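Local coordinates for protein chaperone SycD (Chlamydia pneumoniae, PDB 4NRH) that probably acts as a type III secretion chaperone, forming a cytosolic complex with the gatekeeper CopN that directs secretion of translocator proteins, at residues 153-156 / 157-161. Sequence-based numbering, arbitrary orientation.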
ATOM      1  N   MET D 153       1.602  41.206   4.742  1.00 76.08           N
ATOM      2  CA  MET D 153       2.657  40.307   5.197  1.00 72.09           C
ATOM      3  C   MET D 153       3.817  40.290   4.210  1.00 63.59           C
ATOM      4  O   MET D 153       4.981  40.241   4.607  1.00 61.74           O
ATOM      5  CB  MET D 153       2.116  38.891   5.398  1.00 68.61           C
ATOM      6  CG  MET D 153       1.680  38.596   6.822  1.00 71.11           C
ATOM      7  SD  MET D 153       0.732  37.071   6.961  1.00 85.85           S
ATOM      8  CE  MET D 153       0.153  37.187   8.653  1.00105.11           C
ATOM      9  N   ALA D 154       3.492  40.326   2.922  1.00 56.62           N
ATOM     10  CA  ALA D 154       4.506  40.438   1.883  1.00 51.63           C
ATOM     11  C   ALA D 154       5.205  41.787   1.994  1.00 59.67           C
ATOM     12  O   ALA D 154       6.428  41.873   1.904  1.00 59.85           O
ATOM     13  CB  ALA D 154       3.887  40.264   0.507  1.00 49.58           C
ATOM     14  N   TRP D 155       4.409  42.835   2.194  1.00 69.37           N
ATOM     15  CA  TRP D 155       4.907  44.203   2.305  1.00 69.31           C
ATOM     16  C   TRP D 155       5.950  44.366   3.407  1.00 74.07           C
ATOM     17  O   TRP D 155       6.998  44.976   3.192  1.00 72.34           O
ATOM     18  CB  TRP D 155       3.742  45.165   2.550  1.00 74.78           C
ATOM     19  CG  TRP D 155       4.175  46.560   2.873  1.00 82.20           C
ATOM     20  CD1 TRP D 155       4.039  47.202   4.070  1.00 87.08           C
ATOM     21  CD2 TRP D 155       4.814  47.489   1.990  1.00 81.49           C
ATOM     22  NE1 TRP D 155       4.553  48.474   3.987  1.00 84.23           N
ATOM     23  CE2 TRP D 155       5.035  48.675   2.721  1.00 81.55           C
ATOM     24  CE3 TRP D 155       5.220  47.435   0.653  1.00 75.90           C
ATOM     25  CZ2 TRP D 155       5.645  49.794   2.159  1.00 78.39           C
ATOM     26  CZ3 TRP D 155       5.824  48.548   0.098  1.00 76.82           C
ATOM     27  CH2 TRP D 155       6.031  49.711   0.850  1.00 76.52           C
ATOM     28  N   VAL D 156       5.647  43.835   4.589  1.00 74.54           N
ATOM     29  CA  VAL D 156       6.549  43.918   5.735  1.00 79.01           C
ATOM     30  C   VAL D 156       7.901  43.286   5.413  1.00 72.60           C
ATOM     31  O   VAL D 156       8.954  43.839   5.736  1.00 74.83           O
ATOM     32  CB  VAL D 156       5.939  43.231   6.976  1.00 80.97           C
ATOM     33  CG1 VAL D 156       6.990  43.035   8.058  1.00 79.39           C
ATOM     34  CG2 VAL D 156       4.768  44.044   7.509  1.00 88.85           C
ATOM     35  N   ARG D 157       7.858  42.129   4.761  1.00 71.97           N
ATOM     36  CA  ARG D 157       9.064  41.387   4.417  1.00 67.73           C
ATOM     37  C   ARG D 157       9.776  41.958   3.191  1.00 63.97           C
ATOM     38  O   ARG D 157      10.969  41.725   2.998  1.00 63.94           O
ATOM     39  CB  ARG D 157       8.719  39.916   4.182  1.00 62.57           C
ATOM     40  CG  ARG D 157       8.327  39.170   5.446  1.00 62.28           C
ATOM     41  CD  ARG D 157       7.364  38.033   5.146  1.00 54.08           C
ATOM     42  NE  ARG D 157       7.012  37.282   6.349  1.00 50.54           N
ATOM     43  CZ  ARG D 157       6.087  37.662   7.224  1.00 55.43           C
ATOM     44  NH1 ARG D 157       5.412  38.787   7.036  1.00 59.97           N
ATOM     45  NH2 ARG D 157       5.835  36.915   8.291  1.00 54.57           N
ATOM     46  N   ALA D 158       9.044  42.705   2.368  1.00 67.59           N
ATOM     47  CA  ALA D 158       9.592  43.224   1.116  1.00 70.18           C
ATOM     48  C   ALA D 158      10.361  44.530   1.296  1.00 79.55           C
ATOM     49  O   ALA D 158      11.434  44.709   0.719  1.00 85.07           O
ATOM     50  CB  ALA D 158       8.478  43.416   0.096  1.00 61.48           C
ATOM     51  N   GLN D 159       9.810  45.442   2.092  1.00 77.29           N
ATOM     52  CA  GLN D 159      10.415  46.759   2.271  1.00 90.06           C
ATOM     53  C   GLN D 159      11.757  46.689   2.995  1.00 95.61           C
ATOM     54  O   GLN D 159      12.094  45.669   3.600  1.00107.45           O
ATOM     55  CB  GLN D 159       9.465  47.686   3.033  1.00 92.26           C
ATOM     56  CG  GLN D 159       9.135  47.223   4.442  1.00 94.61           C
ATOM     57  CD  GLN D 159       8.149  48.141   5.138  1.00100.53           C
ATOM     58  OE1 GLN D 159       7.704  49.138   4.569  1.00103.91           O
ATOM     59  NE2 GLN D 159       7.803  47.811   6.377  1.00102.64           N
ATOM     60  N   HIS D 160      12.522  47.775   2.885  1.00 93.49           N
ATOM     61  CA  HIS D 160      13.807  47.963   3.570  1.00102.00           C
ATOM     62  C   HIS D 160      14.941  47.091   3.024  1.00 98.04           C
ATOM     63  O   HIS D 160      16.113  47.423   3.196  1.00109.77           O
ATOM     64  CB  HIS D 160      13.653  47.729   5.077  1.00102.98           C
ATOM     65  CG  HIS D 160      12.524  48.494   5.693  1.00106.31           C
ATOM     66  ND1 HIS D 160      11.724  47.971   6.686  1.00105.07           N
ATOM     67  CD2 HIS D 160      12.058  49.742   5.454  1.00109.04           C
ATOM     68  CE1 HIS D 160      10.817  48.866   7.035  1.00114.63           C
ATOM     69  NE2 HIS D 160      10.997  49.949   6.301  1.00114.69           N
ATOM     70  N   LYS D 161      14.601  45.985   2.372  1.00 89.15           N
ATOM     71  CA  LYS D 161      15.617  45.097   1.816  1.00 84.00           C
ATOM     72  C   LYS D 161      15.726  45.255   0.301  1.00 87.30           C
ATOM     73  O   LYS D 161      14.718  45.210  -0.407  1.00 79.91           O
ATOM     74  CB  LYS D 161      15.317  43.640   2.173  1.00 67.35           C
ATOM     75  CG  LYS D 161      15.467  43.320   3.652  1.00 69.91           C
ATOM     76  CD  LYS D 161      15.685  41.830   3.875  1.00 78.33           C
ATOM     77  CE  LYS D 161      15.528  41.463   5.344  1.00 82.11           C
ATOM     78  NZ  LYS D 161      15.378  39.993   5.536  1.00 73.61           N
TER
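The carbonyl oxygen of M153 is gripped twice by R157, four residues on: NH1 of R157 lies 2.9 Å from M153 O, while the backbone N of R157 adds a weak helical bond to M153 O at 3.4 Å. The side chain folds back along its own helix to do this. CG of R157 stands anti to the carbonyl carbon, the chain runs extended to NE, and the guanidinium is turned with its edge toward M153 O. The oxygen sits a little out of the guanidinium plane, and NH1 comes in from the side of the carbonyl and tilted from its plane, at a C=O...N angle of 116°. NH1 also passes 3.7 Å from CB of M153, the two side chains running the same way. NH2 forms a salt bridge with D125, so the guanidinium ties helix 147-158 to the segment linking helices 110-123 and 129-140 in this all-helical, TPR-type chaperone. At the C-terminal end of the helix, the N of Q159 gives W155 O a nearly straight bond of 3.1 Å, and A158 N makes a second, weak one to the same oxygen. Q159 is the first residue to leave helical geometry. Its CG lies between backbone N and carbonyl carbon (chi1 62°), which carries the amide back over one face of the W155 indole, toward the rim. OE1 of Q159 reaches 3.2 Å from CZ2 of W155, a packing contact with the amide inclined to the ring. R175 makes a cation-pi contact with the same indole, and the W155 side chain also touches K168, I171 and L172 of helix 165-174.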